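Hypothetical protein Atu2684 (Agrobacterium tumefaciens, PDB 2AXO) is of unknown function but belongs to the thioredoxin clan and carries a thioredoxin-like disulfide, consistent with a role in thiol-disulfide chemistry. Local coordinates at residues 66-71 against 199-204; 112-117 against 123-128; 161-166 against 234-239. One frame throughout, in Å; residues are numbered along the deposited sequence.

Interaction 1: 66-71 against 199-204; sequences KMIQKG and YWHSVY
The last turn of helix 58-70, the helix that follows the Cys54-Cys57 disulfide as in thioredoxin-like folds, packs against a corner in strand 196-212 by setting Ile68 on the ring of His201. Positive phi and psi at His201 (53° and 42°) bend the strand sharply here, and its two parts do not continue one face. Ile68 makes the whole contact on the helix side, and it comes at the ring from the opposite direction to the histidine side chain.

With chi2 nearly straight at 173°, the long branch of Ile68 carries CD1 out over one face of the imidazole, 3.7 Å from the ring centroid. The methyl stands 3.3 Å above the ring plane, displaced toward the rim; Ile68 CD1 is 3.5 Å from both His201 CG and His201 ND1, a CH-pi contact. The shorter branch lies past the far rim on the same side, with Ile68 CG2 3.6 Å from His201 CE1. Ile68 CD1 also touches the chain just before the corner, 4.1 Å from Trp200 CB, while the Trp200 side chain also packs on Arg181 and Glu182.

The polar edge of His201 is used outside the contact: ND1 bonds to the carbonyl O of Gly75 and NE2 to Arg181, and the ring also stacks with Phe179. A carbonyl at ND1 calls for a proton there and a guanidinium at NE2 for a lone pair, so the pattern would favour a neutral imidazole protonated on ND1. The two bonds should fix the rotation of the buried ring and keep its pi face turned to the Ile68 methyl.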
loop_
_atom_site.group_PDB
_atom_site.type_symbol
_atom_site.label_atom_id
_atom_site.label_comp_id
_atom_site.label_asym_id
_atom_site.label_seq_id
_atom_site.Cartn_x
_atom_site.Cartn_y
_atom_site.Cartn_z
ATOM N N LYS A 66 17.055 17.197 -9.947
ATOM C CA LYS A 66 17.253 18.528 -10.526
ATOM C C LYS A 66 16.804 19.643 -9.583
ATOM O O LYS A 66 17.454 20.681 -9.486
ATOM C CB LYS A 66 16.513 18.636 -11.867
ATOM C CG LYS A 66 17.162 17.791 -12.962
ATOM C CD LYS A 66 16.581 18.033 -14.349
ATOM C CE LYS A 66 15.158 17.527 -14.467
ATOM N NZ LYS A 66 14.718 17.434 -15.896
HETATM N N MSE A 67 15.689 19.420 -8.894
HETATM C CA MSE A 67 15.186 20.398 -7.951
HETATM C C MSE A 67 16.104 20.474 -6.732
HETATM O O MSE A 67 16.365 21.556 -6.210
HETATM C CB MSE A 67 13.758 20.034 -7.546
HETATM C CG MSE A 67 12.758 20.121 -8.699
HETATM SE SE MSE A 67 10.946 19.724 -8.118
HETATM C CE MSE A 67 11.094 17.814 -8.039
ATOM N N ILE A 68 16.601 19.323 -6.282
ATOM C CA ILE A 68 17.517 19.277 -5.142
ATOM C C ILE A 68 18.819 19.981 -5.527
ATOM O O ILE A 68 19.423 20.685 -4.713
ATOM C CB ILE A 68 17.837 17.807 -4.728
ATOM C CG1 ILE A 68 16.623 17.194 -4.015
ATOM C CG2 ILE A 68 19.059 17.759 -3.805
ATOM C CD1 ILE A 68 16.769 15.717 -3.734
ATOM N N GLN A 69 19.257 19.792 -6.769
ATOM C CA GLN A 69 20.483 20.433 -7.226
ATOM C C GLN A 69 20.303 21.946 -7.226
ATOM O O GLN A 69 21.214 22.686 -6.865
ATOM C CB GLN A 69 20.866 19.957 -8.634
ATOM C CG GLN A 69 22.165 20.587 -9.139
ATOM C CD GLN A 69 22.633 19.996 -10.455
ATOM O OE1 GLN A 69 22.834 18.788 -10.565
ATOM N NE2 GLN A 69 22.815 20.848 -11.459
ATOM N N LYS A 70 19.121 22.408 -7.624
ATOM C CA LYS A 70 18.866 23.842 -7.645
ATOM C C LYS A 70 18.762 24.397 -6.226
ATOM O O LYS A 70 19.043 25.574 -5.987
ATOM C CB LYS A 70 17.590 24.160 -8.421
ATOM C CG LYS A 70 17.370 25.653 -8.576
ATOM C CD LYS A 70 16.491 25.973 -9.759
ATOM C CE LYS A 70 17.211 25.703 -11.069
ATOM N NZ LYS A 70 16.294 25.930 -12.222
ATOM N N GLY A 71 18.344 23.544 -5.297
ATOM C CA GLY A 71 18.233 23.938 -3.902
ATOM C C GLY A 71 17.147 24.939 -3.542
ATOM O O GLY A 71 17.212 25.536 -2.469
ATOM N N TYR A 199 20.146 7.413 -6.284
ATOM C CA TYR A 199 18.960 8.033 -5.705
ATOM C C TYR A 199 19.418 9.095 -4.720
ATOM O O TYR A 199 20.435 8.924 -4.055
ATOM C CB TYR A 199 18.107 6.983 -4.991
ATOM C CG TYR A 199 17.421 6.037 -5.943
ATOM C CD1 TYR A 199 16.246 6.408 -6.596
ATOM C CD2 TYR A 199 17.960 4.780 -6.216
ATOM C CE1 TYR A 199 15.626 5.547 -7.496
ATOM C CE2 TYR A 199 17.347 3.914 -7.117
ATOM C CZ TYR A 199 16.185 4.303 -7.750
ATOM O OH TYR A 199 15.573 3.446 -8.630
ATOM N N TRP A 200 18.665 10.187 -4.631
ATOM C CA TRP A 200 19.024 11.289 -3.744
ATOM C C TRP A 200 17.977 11.571 -2.681
ATOM O O TRP A 200 16.780 11.441 -2.928
ATOM C CB TRP A 200 19.267 12.563 -4.561
ATOM C CG TRP A 200 20.471 12.471 -5.455
ATOM C CD1 TRP A 200 20.581 11.766 -6.619
ATOM C CD2 TRP A 200 21.754 13.051 -5.211
ATOM N NE1 TRP A 200 21.860 11.870 -7.114
ATOM C CE2 TRP A 200 22.600 12.655 -6.269
ATOM C CE3 TRP A 200 22.274 13.872 -4.201
ATOM C CZ2 TRP A 200 23.941 13.042 -6.341
ATOM C CZ3 TRP A 200 23.606 14.259 -4.272
ATOM C CH2 TRP A 200 24.424 13.843 -5.339
ATOM N N HIS A 201 18.453 11.962 -1.501
ATOM C CA HIS A 201 17.608 12.288 -0.360
ATOM C C HIS A 201 16.603 11.192 0.002
ATOM O O HIS A 201 15.451 11.470 0.329
ATOM C CB HIS A 201 16.908 13.637 -0.601
ATOM C CG HIS A 201 17.842 14.812 -0.566
ATOM N ND1 HIS A 201 17.413 16.104 -0.349
ATOM C CD2 HIS A 201 19.191 14.879 -0.691
ATOM C CE1 HIS A 201 18.457 16.915 -0.334
ATOM N NE2 HIS A 201 19.546 16.198 -0.539
ATOM N N SER A 202 17.072 9.947 -0.049
ATOM C CA SER A 202 16.269 8.776 0.280
ATOM C C SER A 202 16.064 8.702 1.793
ATOM O O SER A 202 17.003 8.451 2.555
ATOM C CB SER A 202 16.960 7.499 -0.214
ATOM O OG SER A 202 17.061 7.481 -1.625
ATOM N N VAL A 203 14.824 8.928 2.217
ATOM C CA VAL A 203 14.471 8.911 3.632
ATOM C C VAL A 203 14.470 7.501 4.223
ATOM O O VAL A 203 13.855 6.591 3.671
ATOM C CB VAL A 203 13.082 9.554 3.832
ATOM C CG1 VAL A 203 12.674 9.505 5.298
ATOM C CG2 VAL A 203 13.111 10.998 3.338
ATOM N N TYR A 204 15.162 7.328 5.346
ATOM C CA TYR A 204 15.215 6.023 5.996
ATOM C C TYR A 204 14.617 6.026 7.396
ATOM O O TYR A 204 14.511 4.977 8.033
ATOM C CB TYR A 204 16.650 5.503 6.060
ATOM C CG TYR A 204 17.592 6.356 6.868
ATOM C CD1 TYR A 204 18.358 7.350 6.260
ATOM C CD2 TYR A 204 17.740 6.154 8.238
ATOM C CE1 TYR A 204 19.255 8.118 6.996
ATOM C CE2 TYR A 204 18.629 6.917 8.984
ATOM C CZ TYR A 204 19.387 7.895 8.357
ATOM O OH TYR A 204 20.286 8.632 9.092
#

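Interaction 2: 112-117 against 123-128; sequences GVYTPQ and RDHVKG
His125 of edge strand 124-127 meets Tyr114 and Gln117, on either side of the loop at cis-Pro116. Followed outward, the His125 side chain starts with CB packed by the Gln117 amide: His125 CB lies 3.7 Å from Gln117 NE2. Chi1 of 78° places CG between the backbone N and the carbonyl carbon and turns the ring toward Tyr114. At the next atoms, CG is still near Gln117 NE2, but ND1 takes the main polar contact, a 2.8 Å hydrogen bond between His125 ND1 and Tyr114 OH in which either group could be the donor. Each ring receives the other's polar atom at its edge and in its plane, although the planes are inclined at 69° and the two side chains cross at about a right angle. Beyond ND1, His125 CE1 approaches Tyr114 CE1 at 4.0 Å, so the rings meet rim to rim and not face on.

Gln117 fills the angle beside this pair. Its CB sits over one face of the Tyr114 ring, and its OE1 is held by Gln101 NE2, which also bonds to the Tyr114 carbonyl. In the backbone, Gly128 N donates to Pro116 O at 3.2 Å; Gln117 and Lys127 form an antiparallel non-hydrogen-bonded pair.

A cis-proline next to the disulfide is a hallmark of thioredoxin-like folds, and here Thr115 touches both Cys54 and Cys57. Residues 112-114 pair antiparallel with a strand of the second subunit, so the Tyr114-His125 bond links the dimer-forming strand to strand 124-127, outermost within this chain in its mixed sheet. That short bond should fix the rotation of both rings, whichever group donates, while the Gly128 N bond, its donor well above the Pro116 carbonyl plane, is probably less directional.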
loop_
_atom_site.group_PDB
_atom_site.type_symbol
_atom_site.label_atom_id
_atom_site.label_comp_id
_atom_site.label_asym_id
_atom_site.label_seq_id
_atom_site.Cartn_x
_atom_site.Cartn_y
_atom_site.Cartn_z
ATOM N N GLY A 112 -6.669 5.615 -3.072
ATOM C CA GLY A 112 -5.583 4.769 -3.528
ATOM C C GLY A 112 -4.251 5.487 -3.545
ATOM O O GLY A 112 -4.174 6.676 -3.241
ATOM N N VAL A 113 -3.196 4.751 -3.883
ATOM C CA VAL A 113 -1.853 5.310 -3.974
ATOM C C VAL A 113 -1.226 4.837 -5.280
ATOM O O VAL A 113 -1.649 3.836 -5.865
ATOM C CB VAL A 113 -0.934 4.842 -2.810
ATOM C CG1 VAL A 113 -1.423 5.407 -1.486
ATOM C CG2 VAL A 113 -0.886 3.317 -2.761
ATOM N N TYR A 114 -0.212 5.561 -5.732
ATOM C CA TYR A 114 0.484 5.211 -6.957
ATOM C C TYR A 114 1.895 5.778 -6.892
ATOM O O TYR A 114 2.207 6.584 -6.017
ATOM C CB TYR A 114 -0.239 5.799 -8.178
ATOM C CG TYR A 114 -0.252 7.317 -8.237
ATOM C CD1 TYR A 114 -1.273 8.056 -7.637
ATOM C CD2 TYR A 114 0.772 8.011 -8.875
ATOM C CE1 TYR A 114 -1.268 9.455 -7.677
ATOM C CE2 TYR A 114 0.787 9.402 -8.916
ATOM C CZ TYR A 114 -0.231 10.119 -8.318
ATOM O OH TYR A 114 -0.208 11.497 -8.362
ATOM N N THR A 115 2.752 5.336 -7.802
ATOM C CA THR A 115 4.115 5.856 -7.884
ATOM C C THR A 115 4.399 6.070 -9.362
ATOM O O THR A 115 3.945 5.300 -10.202
ATOM C CB THR A 115 5.184 4.879 -7.306
ATOM O OG1 THR A 115 5.010 3.580 -7.880
ATOM C CG2 THR A 115 5.091 4.799 -5.789
ATOM N N PRO A 116 5.134 7.140 -9.704
ATOM C CA PRO A 116 5.688 8.133 -8.781
ATOM C C PRO A 116 4.673 9.218 -8.427
ATOM O O PRO A 116 4.001 9.768 -9.306
ATOM C CB PRO A 116 6.881 8.683 -9.555
ATOM C CG PRO A 116 6.387 8.652 -10.964
ATOM C CD PRO A 116 5.680 7.321 -11.062
ATOM N N GLN A 117 4.566 9.517 -7.137
ATOM C CA GLN A 117 3.642 10.530 -6.656
ATOM C C GLN A 117 4.378 11.558 -5.816
ATOM O O GLN A 117 5.106 11.208 -4.888
ATOM C CB GLN A 117 2.547 9.893 -5.799
ATOM C CG GLN A 117 1.608 10.912 -5.170
ATOM C CD GLN A 117 0.573 10.276 -4.265
ATOM O OE1 GLN A 117 0.910 9.633 -3.273
ATOM N NE2 GLN A 117 -0.698 10.462 -4.599
ATOM N N ARG A 123 0.100 19.453 1.053
ATOM C CA ARG A 123 -1.247 19.914 0.681
ATOM C C ARG A 123 -1.917 19.278 -0.540
ATOM O O ARG A 123 -3.143 19.242 -0.610
ATOM C CB ARG A 123 -1.229 21.434 0.439
ATOM C CG ARG A 123 -0.942 22.304 1.652
ATOM C CD ARG A 123 -0.833 23.775 1.240
ATOM N NE ARG A 123 -0.570 24.656 2.376
ATOM C CZ ARG A 123 -1.498 25.106 3.216
ATOM N NH1 ARG A 123 -2.767 24.768 3.048
ATOM N NH2 ARG A 123 -1.155 25.891 4.234
ATOM N N ASP A 124 -1.135 18.797 -1.502
ATOM C CA ASP A 124 -1.710 18.213 -2.711
ATOM C C ASP A 124 -0.735 17.244 -3.375
ATOM O O ASP A 124 0.439 17.181 -3.005
ATOM C CB ASP A 124 -2.066 19.335 -3.690
ATOM C CG ASP A 124 -3.061 18.896 -4.757
ATOM O OD1 ASP A 124 -3.289 19.677 -5.704
ATOM O OD2 ASP A 124 -3.616 17.788 -4.648
ATOM N N HIS A 125 -1.220 16.505 -4.368
ATOM C CA HIS A 125 -0.385 15.541 -5.072
ATOM C C HIS A 125 -0.341 15.826 -6.568
ATOM O O HIS A 125 -1.250 16.446 -7.124
ATOM C CB HIS A 125 -0.913 14.125 -4.831
ATOM C CG HIS A 125 -2.114 13.782 -5.653
ATOM N ND1 HIS A 125 -2.041 12.995 -6.783
ATOM C CD2 HIS A 125 -3.411 14.155 -5.536
ATOM C CE1 HIS A 125 -3.241 12.900 -7.329
ATOM N NE2 HIS A 125 -4.090 13.596 -6.591
ATOM N N VAL A 126 0.730 15.374 -7.211
ATOM C CA VAL A 126 0.927 15.561 -8.642
ATOM C C VAL A 126 1.867 14.479 -9.154
ATOM O O VAL A 126 2.613 13.882 -8.376
ATOM C CB VAL A 126 1.574 16.929 -8.955
ATOM C CG1 VAL A 126 0.622 18.064 -8.613
ATOM C CG2 VAL A 126 2.870 17.070 -8.180
ATOM N N LYS A 127 1.822 14.218 -10.457
ATOM C CA LYS A 127 2.708 13.224 -11.046
ATOM C C LYS A 127 4.134 13.610 -10.678
ATOM O O LYS A 127 4.515 14.774 -10.789
ATOM C CB LYS A 127 2.571 13.207 -12.570
ATOM C CG LYS A 127 1.372 12.448 -13.105
ATOM C CD LYS A 127 0.054 13.076 -12.702
ATOM C CE LYS A 127 -1.088 12.511 -13.542
ATOM N NZ LYS A 127 -1.140 11.023 -13.500
ATOM N N GLY A 128 4.922 12.633 -10.245
ATOM C CA GLY A 128 6.293 12.915 -9.858
ATOM C C GLY A 128 7.187 13.531 -10.921
ATOM O O GLY A 128 8.103 14.289 -10.593
#

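Interaction 3: 161-166 against 234-239; sequences VEIDIG and CAVLLQ
Ile163 and Val236 meet tip to tip between two antiparallel sheets packed face to face, the three-stranded sheet of 152-156, 161-165 and 217-221 and the four-stranded sheet containing 232-241. The closest approach is Ile163 CD1 to Val236 CG2, at 3.6 Å, and a second pair of methyls lies beside it, Ile163 CG2 to Val236 CG1 at 3.9 Å. Two residues on, Ile165 and Leu238 repeat the contact at a slant, so alternate residues of both strands fill the gap between the layers. The CA atoms of Ile163 and Val236 remain 8.0 Å apart, and side chains alone join the two strands.

In the next shell, Ile165 rests on Met217 and Val174, and Leu238 on Ala172 and Val251. Backbone bonds to Ser153 and Val219 hold strand 161-165 between its neighbours. Strand 232-241 turns Ala235 and Leu237 onto Leu76, so this sheet also packs against strand 74-79 on its other face. At the slanted pair, with chi1 -50°, Ile165 CG1 lies beside the backbone N and CG2 opposite it, and it is Ile165 CG2 that lies 3.8 Å from Leu238 CD2.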
loop_
_atom_site.group_PDB
_atom_site.type_symbol
_atom_site.label_atom_id
_atom_site.label_comp_id
_atom_site.label_asym_id
_atom_site.label_seq_id
_atom_site.Cartn_x
_atom_site.Cartn_y
_atom_site.Cartn_z
ATOM N N VAL A 161 22.181 18.814 17.660
ATOM C CA VAL A 161 21.470 19.435 16.551
ATOM C C VAL A 161 20.479 20.437 17.125
ATOM O O VAL A 161 19.715 20.123 18.041
ATOM C CB VAL A 161 20.697 18.400 15.699
ATOM C CG1 VAL A 161 19.781 19.122 14.710
ATOM C CG2 VAL A 161 21.675 17.516 14.947
ATOM N N GLU A 162 20.506 21.649 16.585
ATOM C CA GLU A 162 19.619 22.704 17.039
ATOM C C GLU A 162 18.650 23.119 15.942
ATOM O O GLU A 162 19.057 23.471 14.832
ATOM C CB GLU A 162 20.441 23.914 17.491
ATOM C CG GLU A 162 19.625 25.049 18.084
ATOM C CD GLU A 162 20.500 26.109 18.728
ATOM O OE1 GLU A 162 21.295 25.752 19.625
ATOM O OE2 GLU A 162 20.395 27.291 18.337
ATOM N N ILE A 163 17.364 23.062 16.270
ATOM C CA ILE A 163 16.305 23.442 15.349
ATOM C C ILE A 163 15.597 24.655 15.919
ATOM O O ILE A 163 15.076 24.608 17.034
ATOM C CB ILE A 163 15.271 22.325 15.190
ATOM C CG1 ILE A 163 15.942 21.075 14.622
ATOM C CG2 ILE A 163 14.125 22.798 14.294
ATOM C CD1 ILE A 163 15.003 19.883 14.509
ATOM N N ASP A 164 15.591 25.737 15.152
ATOM C CA ASP A 164 14.952 26.985 15.556
ATOM C C ASP A 164 13.682 27.225 14.748
ATOM O O ASP A 164 13.716 27.255 13.516
ATOM C CB ASP A 164 15.916 28.155 15.350
ATOM C CG ASP A 164 16.581 28.592 16.635
ATOM O OD1 ASP A 164 17.015 27.717 17.417
ATOM O OD2 ASP A 164 16.679 29.818 16.860
ATOM N N ILE A 165 12.566 27.399 15.449
ATOM C CA ILE A 165 11.277 27.630 14.809
ATOM C C ILE A 165 10.729 28.999 15.193
ATOM O O ILE A 165 10.783 29.390 16.359
ATOM C CB ILE A 165 10.257 26.570 15.233
ATOM C CG1 ILE A 165 10.866 25.176 15.067
ATOM C CG2 ILE A 165 8.994 26.702 14.392
ATOM C CD1 ILE A 165 9.991 24.078 15.577
ATOM N N GLY A 166 10.199 29.714 14.209
ATOM C CA GLY A 166 9.653 31.037 14.459
ATOM C C GLY A 166 8.210 31.058 14.925
ATOM O O GLY A 166 7.584 30.015 15.122
ATOM N N CYS A 234 19.003 15.760 6.873
ATOM C CA CYS A 234 17.665 15.640 7.408
ATOM C C CYS A 234 16.888 16.863 6.969
ATOM O O CYS A 234 17.465 17.887 6.595
ATOM C CB CYS A 234 17.693 15.531 8.942
ATOM S SG CYS A 234 18.028 17.053 9.860
ATOM N N ALA A 235 15.573 16.730 6.985
ATOM C CA ALA A 235 14.691 17.816 6.625
ATOM C C ALA A 235 13.792 18.001 7.830
ATOM O O ALA A 235 13.298 17.021 8.385
ATOM C CB ALA A 235 13.862 17.436 5.401
ATOM N N VAL A 236 13.621 19.245 8.260
ATOM C CA VAL A 236 12.742 19.541 9.381
ATOM C C VAL A 236 11.460 20.034 8.739
ATOM O O VAL A 236 11.479 20.977 7.949
ATOM C CB VAL A 236 13.305 20.659 10.287
ATOM C CG1 VAL A 236 12.273 21.034 11.352
ATOM C CG2 VAL A 236 14.599 20.191 10.959
ATOM N N LEU A 237 10.351 19.386 9.060
ATOM C CA LEU A 237 9.070 19.765 8.492
ATOM C C LEU A 237 8.129 20.185 9.613
ATOM O O LEU A 237 7.848 19.393 10.512
ATOM C CB LEU A 237 8.461 18.586 7.723
ATOM C CG LEU A 237 9.327 17.930 6.637
ATOM C CD1 LEU A 237 8.604 16.725 6.056
ATOM C CD2 LEU A 237 9.651 18.942 5.532
ATOM N N LEU A 238 7.667 21.434 9.585
ATOM C CA LEU A 238 6.728 21.890 10.611
ATOM C C LEU A 238 5.385 21.537 9.991
ATOM O O LEU A 238 4.813 22.314 9.222
ATOM C CB LEU A 238 6.847 23.399 10.832
ATOM C CG LEU A 238 6.034 23.967 12.005
ATOM C CD1 LEU A 238 6.467 23.323 13.321
ATOM C CD2 LEU A 238 6.239 25.469 12.056
ATOM N N GLN A 239 4.882 20.359 10.345
ATOM C CA GLN A 239 3.662 19.849 9.749
ATOM C C GLN A 239 2.404 19.749 10.599
ATOM O O GLN A 239 2.404 19.174 11.687
ATOM C CB GLN A 239 3.991 18.487 9.116
ATOM C CG GLN A 239 2.873 17.832 8.326
ATOM C CD GLN A 239 3.387 16.767 7.370
ATOM O OE1 GLN A 239 4.331 16.027 7.679
ATOM N NE2 GLN A 239 2.753 16.669 6.209
#

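Overall arrangement
The three contacts lie in one subunit without touching one another. Interaction 2 adjoins the Cys54-Cys57 disulfide and the dimer interface. Interaction 1 lies about 17 Å away between centres, at the far end of the helix that begins just after Cys57, and their nearest atoms are about 5 Å apart. Interactions 1 and 3 reach the same four-stranded sheet through different strands, 196-212 and 232-241, with centres about 18 Å apart, and their segments alternate along the chain. Interactions 2 and 3 lie on opposite sides of the chain's centre, about 25 Å apart between centres, although their nearest atoms come within about 6 Å.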